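Local atomic coordinates of enoyl-acyl carrier protein reductase (Uncultured bacterium, PDB entry 6KIA), a protein that binds NADH and, as an enoyl-acyl carrier protein reductase, probably catalyses reduction of the enoyl-acyl chain during bacterial fatty acid synthesis. Residues 246-250 with 251-255; 319-322 with 323-327; 344-347 with 348-352; 358-361 with 362-365. All coordinates share one frame; numbering follows the deposited sequence.

Contact 1 (246-250 with 251-255)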
loop_
_atom_site.group_PDB
_atom_site.type_symbol
_atom_site.label_atom_id
_atom_site.label_comp_id
_atom_site.label_asym_id
_atom_site.label_seq_id
_atom_site.Cartn_x
_atom_site.Cartn_y
_atom_site.Cartn_z
ATOM N N ILE A 246 -11.406 -0.781 13.320
ATOM C CA ILE A 246 -11.588 0.586 13.755
ATOM C C ILE A 246 -12.701 0.619 14.802
ATOM O O ILE A 246 -13.492 -0.313 14.861
ATOM C CB ILE A 246 -11.926 1.506 12.566
ATOM C CG1 ILE A 246 -13.377 1.291 12.073
ATOM C CG2 ILE A 246 -10.892 1.358 11.434
ATOM C CD1 ILE A 246 -13.755 2.165 10.866
ATOM N N LEU A 247 -12.778 1.693 15.584
ATOM C CA LEU A 247 -13.805 1.818 16.620
ATOM C C LEU A 247 -15.214 1.976 16.039
ATOM O O LEU A 247 -15.539 2.993 15.434
ATOM C CB LEU A 247 -13.504 3.017 17.505
ATOM C CG LEU A 247 -12.428 2.655 18.524
ATOM C CD1 LEU A 247 -11.956 3.880 19.299
ATOM C CD2 LEU A 247 -12.954 1.618 19.498
ATOM N N ILE A 248 -16.026 0.946 16.244
ATOM C CA ILE A 248 -17.459 0.939 15.919
ATOM C C ILE A 248 -18.161 0.506 17.213
ATOM O O ILE A 248 -17.845 -0.554 17.780
ATOM C CB ILE A 248 -17.772 -0.013 14.731
ATOM C CG1 ILE A 248 -17.053 0.490 13.469
ATOM C CG2 ILE A 248 -19.292 -0.082 14.478
ATOM C CD1 ILE A 248 -17.069 -0.458 12.264
ATOM N N ASP A 249 -19.035 1.372 17.728
ATOM C CA ASP A 249 -19.747 1.094 18.972
ATOM C C ASP A 249 -18.753 0.829 20.118
ATOM O O ASP A 249 -18.919 -0.110 20.897
ATOM C CB ASP A 249 -20.690 -0.098 18.764
ATOM C CG ASP A 249 -21.805 -0.160 19.790
ATOM O OD1 ASP A 249 -22.104 0.880 20.420
ATOM O OD2 ASP A 249 -22.394 -1.252 19.949
ATOM N N ASP A 250 -17.716 1.662 20.194
ATOM C CA ASP A 250 -16.667 1.576 21.221
ATOM C C ASP A 250 -15.962 0.214 21.279
ATOM O O ASP A 250 -15.407 -0.162 22.307
ATOM C CB ASP A 250 -17.237 1.935 22.602
ATOM C CG ASP A 250 -16.155 2.390 23.579
ATOM O OD1 ASP A 250 -15.199 3.073 23.148
ATOM O OD2 ASP A 250 -16.264 2.064 24.781
ATOM N N LYS A 251 -15.954 -0.499 20.158
ATOM C CA LYS A 251 -15.218 -1.764 20.058
ATOM C C LYS A 251 -14.390 -1.741 18.780
ATOM O O LYS A 251 -14.829 -1.195 17.785
ATOM C CB LYS A 251 -16.159 -2.971 20.022
ATOM C CG LYS A 251 -16.968 -3.213 21.270
ATOM C CD LYS A 251 -17.888 -4.406 21.048
ATOM C CE LYS A 251 -18.705 -4.232 19.776
ATOM N NZ LYS A 251 -19.431 -5.471 19.399
ATOM N N TYR A 252 -13.182 -2.298 18.800
ATOM C CA TYR A 252 -12.437 -2.370 17.549
ATOM C C TYR A 252 -12.988 -3.501 16.685
ATOM O O TYR A 252 -12.921 -4.671 17.066
ATOM C CB TYR A 252 -10.944 -2.554 17.816
ATOM C CG TYR A 252 -10.302 -1.349 18.452
ATOM C CD1 TYR A 252 -9.944 -0.239 17.686
ATOM C CD2 TYR A 252 -10.045 -1.315 19.816
ATOM C CE1 TYR A 252 -9.341 0.854 18.259
ATOM C CE2 TYR A 252 -9.439 -0.235 20.392
ATOM C CZ TYR A 252 -9.102 0.857 19.624
ATOM O OH TYR A 252 -8.511 1.947 20.220
ATOM N N GLN A 253 -13.548 -3.138 15.529
ATOM C CA GLN A 253 -14.183 -4.093 14.619
ATOM C C GLN A 253 -13.609 -3.991 13.216
ATOM O O GLN A 253 -13.405 -2.881 12.695
ATOM C CB GLN A 253 -15.701 -3.881 14.565
ATOM C CG GLN A 253 -16.337 -3.755 15.950
ATOM C CD GLN A 253 -17.846 -3.997 15.925
ATOM O OE1 GLN A 253 -18.324 -4.954 15.312
ATOM N NE2 GLN A 253 -18.598 -3.111 16.559
ATOM N N TRP A 254 -13.355 -5.151 12.617
ATOM C CA TRP A 254 -12.827 -5.208 11.269
ATOM C C TRP A 254 -13.824 -4.636 10.288
ATOM O O TRP A 254 -15.027 -4.923 10.355
ATOM C CB TRP A 254 -12.484 -6.638 10.866
ATOM C CG TRP A 254 -11.904 -6.729 9.493
ATOM C CD1 TRP A 254 -10.588 -6.614 9.164
ATOM C CD2 TRP A 254 -12.609 -6.958 8.260
ATOM N NE1 TRP A 254 -10.423 -6.756 7.809
ATOM C CE2 TRP A 254 -11.645 -6.963 7.227
ATOM C CE3 TRP A 254 -13.960 -7.149 7.929
ATOM C CZ2 TRP A 254 -11.977 -7.151 5.888
ATOM C CZ3 TRP A 254 -14.288 -7.358 6.588
ATOM C CH2 TRP A 254 -13.304 -7.354 5.590
ATOM N N GLN A 255 -13.317 -3.806 9.384
ATOM C CA GLN A 255 -14.123 -3.320 8.288
ATOM C C GLN A 255 -13.178 -3.092 7.119
ATOM O O GLN A 255 -11.976 -3.380 7.226
ATOM C CB GLN A 255 -14.880 -2.049 8.688
ATOM C CG GLN A 255 -14.014 -0.952 9.305
ATOM C CD GLN A 255 -13.235 -0.168 8.253
ATOM O OE1 GLN A 255 -13.809 0.604 7.476
ATOM N NE2 GLN A 255 -11.920 -0.389 8.210
#
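Q253 and I248 meet on one face of a tight antiparallel hairpin whose strands, 246-248 and 251-255, are joined by a type I' turn from I248 to K251. D249 and D250, at the turn corners, both have the positive phi that this turn requires. The register follows from the backbone bonds: I246 pairs with Q253 and I248 with K251, both hydrogen-bonded, while L247 and Y252 make the non-hydrogen-bonded pair between them.

Starting from CB, the Q253 side chain runs extended back over the turn. Its CG and CD pass I248 O and CB at about van der Waals distance, and NE2 comes 3.7 Å from I248 CB. At the tip, NE2 donates to I248 O at 2.9 Å with an N-H...O angle of 161°, the acceptor lying almost in the amide plane. K251 N reaches the same oxygen at 3.0 Å from the opposite face of the carbonyl plane, so two donors grip one acceptor at the start of the turn.

On the other face, L247 sets CD2 3.8 Å from the centroid of the Y252 ring, only 6° off its normal, which defines a CH-pi contact over the face; CG approaches CE1 at 3.6 Å. Further along, I246 CD1 touches CG of Q255 at 3.5 Å, while the Q255 amide oxygen is bonded to S305.

The L247-Y252 face packs on helix 309-315, where the Y252 hydroxyl bonds to E316 just beyond its end. I246 and I248 abut N350 of helix 339-351, and helix 426-436 borders I246 and Y252.

Contact 2 (319-322 with 323-327)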
loop_
_atom_site.group_PDB
_atom_site.type_symbol
_atom_site.label_atom_id
_atom_site.label_comp_id
_atom_site.label_asym_id
_atom_site.label_seq_id
_atom_site.Cartn_x
_atom_site.Cartn_y
_atom_site.Cartn_z
ATOM N N GLY A 319 -3.677 11.597 26.146
ATOM C CA GLY A 319 -3.505 12.694 27.083
ATOM C C GLY A 319 -3.450 13.990 26.308
ATOM O O GLY A 319 -4.205 14.157 25.350
ATOM N N ALA A 320 -2.518 14.869 26.669
ATOM C CA ALA A 320 -2.417 16.181 26.045
ATOM C C ALA A 320 -2.140 16.148 24.536
ATOM O O ALA A 320 -2.721 16.944 23.783
ATOM C CB ALA A 320 -1.352 16.990 26.754
ATOM N N TRP A 321 -1.257 15.259 24.073
ATOM C CA TRP A 321 -0.940 15.262 22.647
ATOM C C TRP A 321 -2.170 14.848 21.802
ATOM O O TRP A 321 -2.450 15.445 20.740
ATOM C CB TRP A 321 0.281 14.351 22.346
ATOM C CG TRP A 321 0.553 14.228 20.854
ATOM C CD1 TRP A 321 1.221 15.111 20.074
ATOM C CD2 TRP A 321 0.101 13.179 19.988
ATOM N NE1 TRP A 321 1.218 14.685 18.761
ATOM C CE2 TRP A 321 0.540 13.496 18.688
ATOM C CE3 TRP A 321 -0.628 11.998 20.192
ATOM C CZ2 TRP A 321 0.278 12.673 17.587
ATOM C CZ3 TRP A 321 -0.911 11.201 19.095
ATOM C CH2 TRP A 321 -0.455 11.542 17.812
ATOM N N ALA A 322 -2.898 13.841 22.271
ATOM C CA ALA A 322 -4.097 13.383 21.551
ATOM C C ALA A 322 -5.118 14.514 21.479
ATOM O O ALA A 322 -5.753 14.745 20.441
ATOM C CB ALA A 322 -4.695 12.163 22.223
ATOM N N GLU A 323 -5.240 15.241 22.579
ATOM C CA GLU A 323 -6.144 16.372 22.650
ATOM C C GLU A 323 -5.716 17.431 21.632
ATOM O O GLU A 323 -6.549 18.036 20.952
ATOM C CB GLU A 323 -6.167 16.927 24.086
ATOM C CG GLU A 323 -7.333 17.868 24.385
ATOM C CD GLU A 323 -7.402 18.228 25.862
ATOM O OE1 GLU A 323 -7.942 17.429 26.664
ATOM O OE2 GLU A 323 -6.873 19.297 26.206
ATOM N N ALA A 324 -4.408 17.641 21.509
ATOM C CA ALA A 324 -3.871 18.579 20.537
ATOM C C ALA A 324 -4.181 18.143 19.091
ATOM O O ALA A 324 -4.331 18.998 18.189
ATOM C CB ALA A 324 -2.354 18.729 20.748
ATOM N N GLN A 325 -4.264 16.835 18.866
ATOM C CA GLN A 325 -4.604 16.321 17.531
ATOM C C GLN A 325 -6.056 16.600 17.216
ATOM O O GLN A 325 -6.395 16.972 16.080
ATOM C CB GLN A 325 -4.340 14.821 17.409
ATOM C CG GLN A 325 -2.886 14.479 17.578
ATOM C CD GLN A 325 -2.013 15.389 16.758
ATOM O OE1 GLN A 325 -2.149 15.475 15.536
ATOM N NE2 GLN A 325 -1.144 16.132 17.439
ATOM N N TRP A 326 -6.914 16.381 18.209
ATOM C CA TRP A 326 -8.313 16.795 18.057
ATOM C C TRP A 326 -8.390 18.280 17.727
ATOM O O TRP A 326 -9.091 18.673 16.801
ATOM C CB TRP A 326 -9.109 16.478 19.327
ATOM C CG TRP A 326 -9.565 15.052 19.386
ATOM C CD1 TRP A 326 -8.774 13.933 19.409
ATOM C CD2 TRP A 326 -10.919 14.585 19.438
ATOM N NE1 TRP A 326 -9.554 12.799 19.458
ATOM C CE2 TRP A 326 -10.881 13.179 19.485
ATOM C CE3 TRP A 326 -12.167 15.224 19.460
ATOM C CZ2 TRP A 326 -12.030 12.396 19.547
ATOM C CZ3 TRP A 326 -13.312 14.448 19.518
ATOM C CH2 TRP A 326 -13.241 13.051 19.563
ATOM N N GLN A 327 -7.631 19.112 18.440
ATOM C CA GLN A 327 -7.672 20.560 18.176
ATOM C C GLN A 327 -7.243 20.871 16.747
ATOM O O GLN A 327 -7.843 21.701 16.048
ATOM C CB GLN A 327 -6.782 21.311 19.176
ATOM C CG GLN A 327 -7.322 21.317 20.590
ATOM C CD GLN A 327 -8.557 22.184 20.736
ATOM O OE1 GLN A 327 -8.574 23.333 20.297
ATOM N NE2 GLN A 327 -9.609 21.625 21.327
#
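E323, in the first turn of helix 320-331, donates its backbone N to G319 O at 3.2 Å, a bond that returns to the N-cap residue. A324 follows with the same i to i-4 pattern onto A320 O at 2.9 Å, its methyl resting near the carbonyls of A320 and W321.

At Q325 the side chain joins in. Bent at chi2 (-47°), it doubles back over one face of the W321 indole, with CG 3.7 Å from the centroid of the six-membered ring and 14° off the normal, a CH-pi contact. Beyond it the amide lies 23° from the ring plane, and NE2 sits 3.0 Å above that plane, displaced toward the rim, almost directly over NE1.

W326 N closes onto A322 O at 3.0 Å, and its CD1 edge meets that same oxygen at 3.3 Å. The W326 indole nitrogen is satisfied by L310 O, and K314 makes a cation-pi contact with the ring.

NE2 of Q325 and NE1 of W321 are both donors, so their closeness is no hydrogen bond. With the amide nearly flat over the indole, the W321-Q325 contact probably rests on dispersion and CH-pi attraction, while the helical bonds hold the backbone.

Contact 3 (344-347 with 348-352)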
loop_
_atom_site.group_PDB
_atom_site.type_symbol
_atom_site.label_atom_id
_atom_site.label_comp_id
_atom_site.label_asym_id
_atom_site.label_seq_id
_atom_site.Cartn_x
_atom_site.Cartn_y
_atom_site.Cartn_z
ATOM N N GLN A 344 -19.724 11.777 14.392
ATOM C CA GLN A 344 -21.033 11.160 14.558
ATOM C C GLN A 344 -21.573 10.706 13.205
ATOM O O GLN A 344 -22.225 9.663 13.090
ATOM C CB GLN A 344 -21.994 12.146 15.241
ATOM C CG GLN A 344 -23.368 11.543 15.534
ATOM C CD GLN A 344 -23.276 10.365 16.498
ATOM O OE1 GLN A 344 -22.700 10.484 17.585
ATOM N NE2 GLN A 344 -23.811 9.217 16.094
ATOM N N LYS A 345 -21.254 11.443 12.152
ATOM C CA LYS A 345 -21.710 11.042 10.844
ATOM C C LYS A 345 -20.999 9.756 10.406
ATOM O O LYS A 345 -21.592 8.874 9.746
ATOM C CB LYS A 345 -21.460 12.183 9.849
ATOM C CG LYS A 345 -21.742 11.860 8.403
ATOM C CD LYS A 345 -21.640 13.137 7.577
ATOM C CE LYS A 345 -22.652 14.192 8.050
ATOM N NZ LYS A 345 -24.090 13.883 7.781
ATOM N N ILE A 346 -19.740 9.608 10.826
ATOM C CA ILE A 346 -19.048 8.342 10.583
ATOM C C ILE A 346 -19.597 7.184 11.446
ATOM O O ILE A 346 -19.765 6.049 10.969
ATOM C CB ILE A 346 -17.535 8.490 10.821
ATOM C CG1 ILE A 346 -16.959 9.537 9.865
ATOM C CG2 ILE A 346 -16.827 7.105 10.663
ATOM C CD1 ILE A 346 -16.916 9.080 8.404
ATOM N N ASP A 347 -19.947 7.455 12.698
ATOM C CA ASP A 347 -20.534 6.386 13.506
ATOM C C ASP A 347 -21.885 5.936 12.903
ATOM O O ASP A 347 -22.173 4.737 12.814
ATOM C CB ASP A 347 -20.719 6.828 14.964
ATOM C CG ASP A 347 -19.387 6.978 15.708
ATOM O OD1 ASP A 347 -18.404 6.282 15.352
ATOM O OD2 ASP A 347 -19.332 7.774 16.667
ATOM N N ASP A 348 -22.680 6.901 12.466
ATOM C CA ASP A 348 -23.949 6.620 11.804
ATOM C C ASP A 348 -23.725 5.782 10.544
ATOM O O ASP A 348 -24.499 4.864 10.241
ATOM C CB ASP A 348 -24.675 7.926 11.458
ATOM C CG ASP A 348 -25.289 8.608 12.683
ATOM O OD1 ASP A 348 -25.388 7.968 13.749
ATOM O OD2 ASP A 348 -25.634 9.809 12.579
ATOM N N TYR A 349 -22.673 6.119 9.794
ATOM C CA TYR A 349 -22.295 5.364 8.599
ATOM C C TYR A 349 -22.026 3.894 8.939
ATOM O O TYR A 349 -22.575 2.995 8.311
ATOM C CB TYR A 349 -21.069 6.039 7.967
ATOM C CG TYR A 349 -20.463 5.430 6.710
ATOM C CD1 TYR A 349 -21.035 5.638 5.457
ATOM C CD2 TYR A 349 -19.269 4.712 6.778
ATOM C CE1 TYR A 349 -20.465 5.113 4.304
ATOM C CE2 TYR A 349 -18.675 4.195 5.627
ATOM C CZ TYR A 349 -19.283 4.386 4.395
ATOM O OH TYR A 349 -18.705 3.868 3.258
ATOM N N ASN A 350 -21.170 3.638 9.924
ATOM C CA ASN A 350 -20.872 2.253 10.280
ATOM C C ASN A 350 -22.041 1.536 10.973
ATOM O O ASN A 350 -22.074 0.307 11.036
ATOM C CB ASN A 350 -19.618 2.187 11.162
ATOM C CG ASN A 350 -18.373 2.566 10.389
ATOM O OD1 ASN A 350 -18.109 2.011 9.327
ATOM N ND2 ASN A 350 -17.638 3.553 10.892
ATOM N N ALA A 351 -22.982 2.296 11.511
ATOM C CA ALA A 351 -24.147 1.696 12.160
ATOM C C ALA A 351 -25.182 1.224 11.139
ATOM O O ALA A 351 -26.053 0.413 11.461
ATOM C CB ALA A 351 -24.772 2.682 13.141
ATOM N N SER A 352 -25.087 1.739 9.914
ATOM C CA SER A 352 -26.077 1.459 8.880
ATOM C C SER A 352 -26.067 -0.005 8.425
ATOM O O SER A 352 -25.021 -0.649 8.376
ATOM C CB SER A 352 -25.858 2.396 7.684
ATOM O OG SER A 352 -24.839 1.926 6.804
HETATM O O HOH W 1 -17.506 4.142 13.780
#
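Q344 bonds to D348 one turn on, through the side chain as well as the backbone. D348 N donates to Q344 O at 2.9 Å, and Q344 NE2 donates to D348 OD1 at 3.1 Å. The Q344 chain bends at chi2 (62°), which turns its amide forward, toward the next turn; the carboxylate oxygen lies in the amide plane, yet is met from above the carboxylate plane, 52° out of it. The pair therefore gives up the flat geometry in which an amide and a carboxylate would be coplanar.

The next carbonyls are satisfied in the same helical order: K345 O by Y349 N, I346 O by N350 N at 3.0 Å, and D347 O by A351 N. N350 ND2 comes near I346 O too, but at an angle too poor for a bond. It is served instead by a water that accepts from ND2 at 3.0 Å and donates to D347 OD1 at 2.8 Å, bridging two side chains three residues apart. The amide runs alongside I346, with ND2 3.7 Å from CG2. The ammonium of K345 forms a salt bridge with E382.

Toward the end of the segment, Y349 O takes two donors, S352 N at 3.2 Å and S352 OG at 2.9 Å.

This last residue is a serine N-cap: S352 OG accepts from M355 N in the first turn of helix 353-356 and donates to Y349 O in the last turn of helix 339-351, at the point where one helix gives way to the next.

Contact 4 (358-361 with 362-365)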
loop_
_atom_site.group_PDB
_atom_site.type_symbol
_atom_site.label_atom_id
_atom_site.label_comp_id
_atom_site.label_asym_id
_atom_site.label_seq_id
_atom_site.Cartn_x
_atom_site.Cartn_y
_atom_site.Cartn_z
ATOM N N PHE A 358 -21.107 -5.084 4.497
ATOM C CA PHE A 358 -19.777 -5.250 3.890
ATOM C C PHE A 358 -18.698 -5.647 4.896
ATOM O O PHE A 358 -17.533 -5.744 4.530
ATOM C CB PHE A 358 -19.361 -3.962 3.164
ATOM C CG PHE A 358 -20.187 -3.674 1.957
ATOM C CD1 PHE A 358 -19.941 -4.339 0.764
ATOM C CD2 PHE A 358 -21.236 -2.766 2.022
ATOM C CE1 PHE A 358 -20.727 -4.094 -0.351
ATOM C CE2 PHE A 358 -22.025 -2.510 0.916
ATOM C CZ PHE A 358 -21.770 -3.170 -0.274
ATOM N N ARG A 359 -19.084 -5.937 6.139
ATOM C CA ARG A 359 -18.116 -6.380 7.157
ATOM C C ARG A 359 -17.972 -7.896 7.142
ATOM O O ARG A 359 -17.803 -8.541 8.172
ATOM C CB ARG A 359 -18.532 -5.889 8.553
ATOM C CG ARG A 359 -18.482 -4.376 8.671
ATOM C CD ARG A 359 -18.237 -3.856 10.084
ATOM N NE ARG A 359 -19.368 -4.027 11.001
ATOM C CZ ARG A 359 -20.291 -3.090 11.210
ATOM N NH1 ARG A 359 -20.245 -1.948 10.522
ATOM N NH2 ARG A 359 -21.284 -3.295 12.087
ATOM N N ASN A 360 -18.021 -8.435 5.934
ATOM C CA ASN A 360 -17.904 -9.853 5.675
ATOM C C ASN A 360 -16.487 -10.174 5.236
ATOM O O ASN A 360 -16.101 -9.916 4.098
ATOM C CB ASN A 360 -18.919 -10.252 4.610
ATOM C CG ASN A 360 -18.970 -11.750 4.360
ATOM O OD1 ASN A 360 -18.007 -12.483 4.585
ATOM N ND2 ASN A 360 -20.115 -12.209 3.870
ATOM N N PHE A 361 -15.723 -10.757 6.145
ATOM C CA PHE A 361 -14.305 -11.004 5.919
ATOM C C PHE A 361 -14.053 -12.078 4.869
ATOM O O PHE A 361 -13.183 -11.938 4.011
ATOM C CB PHE A 361 -13.639 -11.388 7.235
ATOM C CG PHE A 361 -12.140 -11.492 7.152
ATOM C CD1 PHE A 361 -11.346 -10.359 7.300
ATOM C CD2 PHE A 361 -11.526 -12.718 6.929
ATOM C CE1 PHE A 361 -9.961 -10.445 7.220
ATOM C CE2 PHE A 361 -10.140 -12.813 6.850
ATOM C CZ PHE A 361 -9.358 -11.678 7.002
ATOM N N GLU A 362 -14.860 -13.132 4.892
ATOM C CA GLU A 362 -14.582 -14.280 4.049
ATOM C C GLU A 362 -14.888 -13.918 2.599
ATOM O O GLU A 362 -14.250 -14.417 1.677
ATOM C CB GLU A 362 -15.431 -15.492 4.467
ATOM C CG GLU A 362 -16.034 -15.477 5.892
ATOM C CD GLU A 362 -15.073 -15.070 7.001
ATOM O OE1 GLU A 362 -13.953 -15.617 7.061
ATOM O OE2 GLU A 362 -15.452 -14.201 7.819
ATOM N N ALA A 363 -15.813 -12.984 2.411
ATOM C CA ALA A 363 -16.240 -12.583 1.076
ATOM C C ALA A 363 -15.345 -11.522 0.431
ATOM O O ALA A 363 -15.547 -11.161 -0.718
ATOM C CB ALA A 363 -17.689 -12.087 1.125
ATOM N N TRP A 364 -14.354 -11.043 1.178
ATOM C CA TRP A 364 -13.490 -9.934 0.750
ATOM C C TRP A 364 -12.603 -10.268 -0.440
ATOM O O TRP A 364 -12.021 -11.353 -0.490
ATOM C CB TRP A 364 -12.621 -9.515 1.934
ATOM C CG TRP A 364 -11.820 -8.249 1.782
ATOM C CD1 TRP A 364 -12.225 -6.991 2.107
ATOM C CD2 TRP A 364 -10.464 -8.123 1.303
ATOM N NE1 TRP A 364 -11.224 -6.087 1.856
ATOM C CE2 TRP A 364 -10.132 -6.754 1.361
ATOM C CE3 TRP A 364 -9.503 -9.037 0.830
ATOM C CZ2 TRP A 364 -8.885 -6.268 0.977
ATOM C CZ3 TRP A 364 -8.259 -8.557 0.434
ATOM C CH2 TRP A 364 -7.959 -7.182 0.512
ATOM N N PRO A 365 -12.478 -9.340 -1.407
ATOM C CA PRO A 365 -13.204 -8.064 -1.542
ATOM C C PRO A 365 -14.564 -8.250 -2.192
ATOM O O PRO A 365 -14.680 -8.959 -3.199
ATOM C CB PRO A 365 -12.296 -7.228 -2.452
ATOM C CG PRO A 365 -11.542 -8.234 -3.274
ATOM C CD PRO A 365 -11.461 -9.518 -2.459
HETATM O O HOH W 2 -16.976 -11.683 8.696
#
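N360 meets A363 because its chi1 of -174° swings CG away from its own backbone N and over the following residues. There OD1 accepts from A363 N at 3.1 Å; the donor stands well above the carbonyl plane, 59° out of it. E362 N is nearly as close to OD1 at 3.2 Å, but its bond is weak. The A363 methyl sits over one face of the N360 amide, its CB 3.5 Å from N360 CG.

The backbone within this reach is a type I beta turn from F361 to W364, closed by W364 N donating to F361 O at 3.2 Å. The bond from E362 N to the asparagine oxygen, though weak, is that of an Asx turn, and the one from A363 N extends it by a residue.

E362 folds back toward F361. The carboxylate and the ring stand 47° apart, with OE1 in the ring plane at its edge, 3.8 Å from CD2. The other oxygen, OE2, accepts from a water at 3.1 Å that also donates to R359 O and accepts from F361 N at 3.0 Å. E362 is exposed and poorly ordered, so its part in this network is less certain than that of the backbone groups.

A cis peptide joins W364 to P365, and P365 CB lies over the centre of one indole face, a familiar aromatic-cis-proline pairing.

Polar bonds thus shape the bend: the N360 side-chain oxygen takes A363 N and, weakly, E362 N, while the water links R359 O to F361 N. F361 and W364 stack with H242, and W364 also bonds T256 through NE1.

Overall arrangement
The four contacts follow one another along the chain without interleaving. Contacts 1 and 3 touch, their centres 11 Å apart. N350 of contact 3 also leads on to contact 4, since its O is probably hydrogen-bonded to R359 NH1. Contact 4 meets the hairpin again, where W254 lies edge-to-face with F361 and also meets W364. Contact 2 touches none of the others: between nearest atoms it is about 8 Å from contact 3, although helices 320-331 and 339-351 follow each other in the chain, and about 19 Å from contact 4. The hairpin thus touches contacts 3 and 4, and the side chains of Q255 and W364 are about 10 and 9 Å from the bound NADH, near it but not in contact.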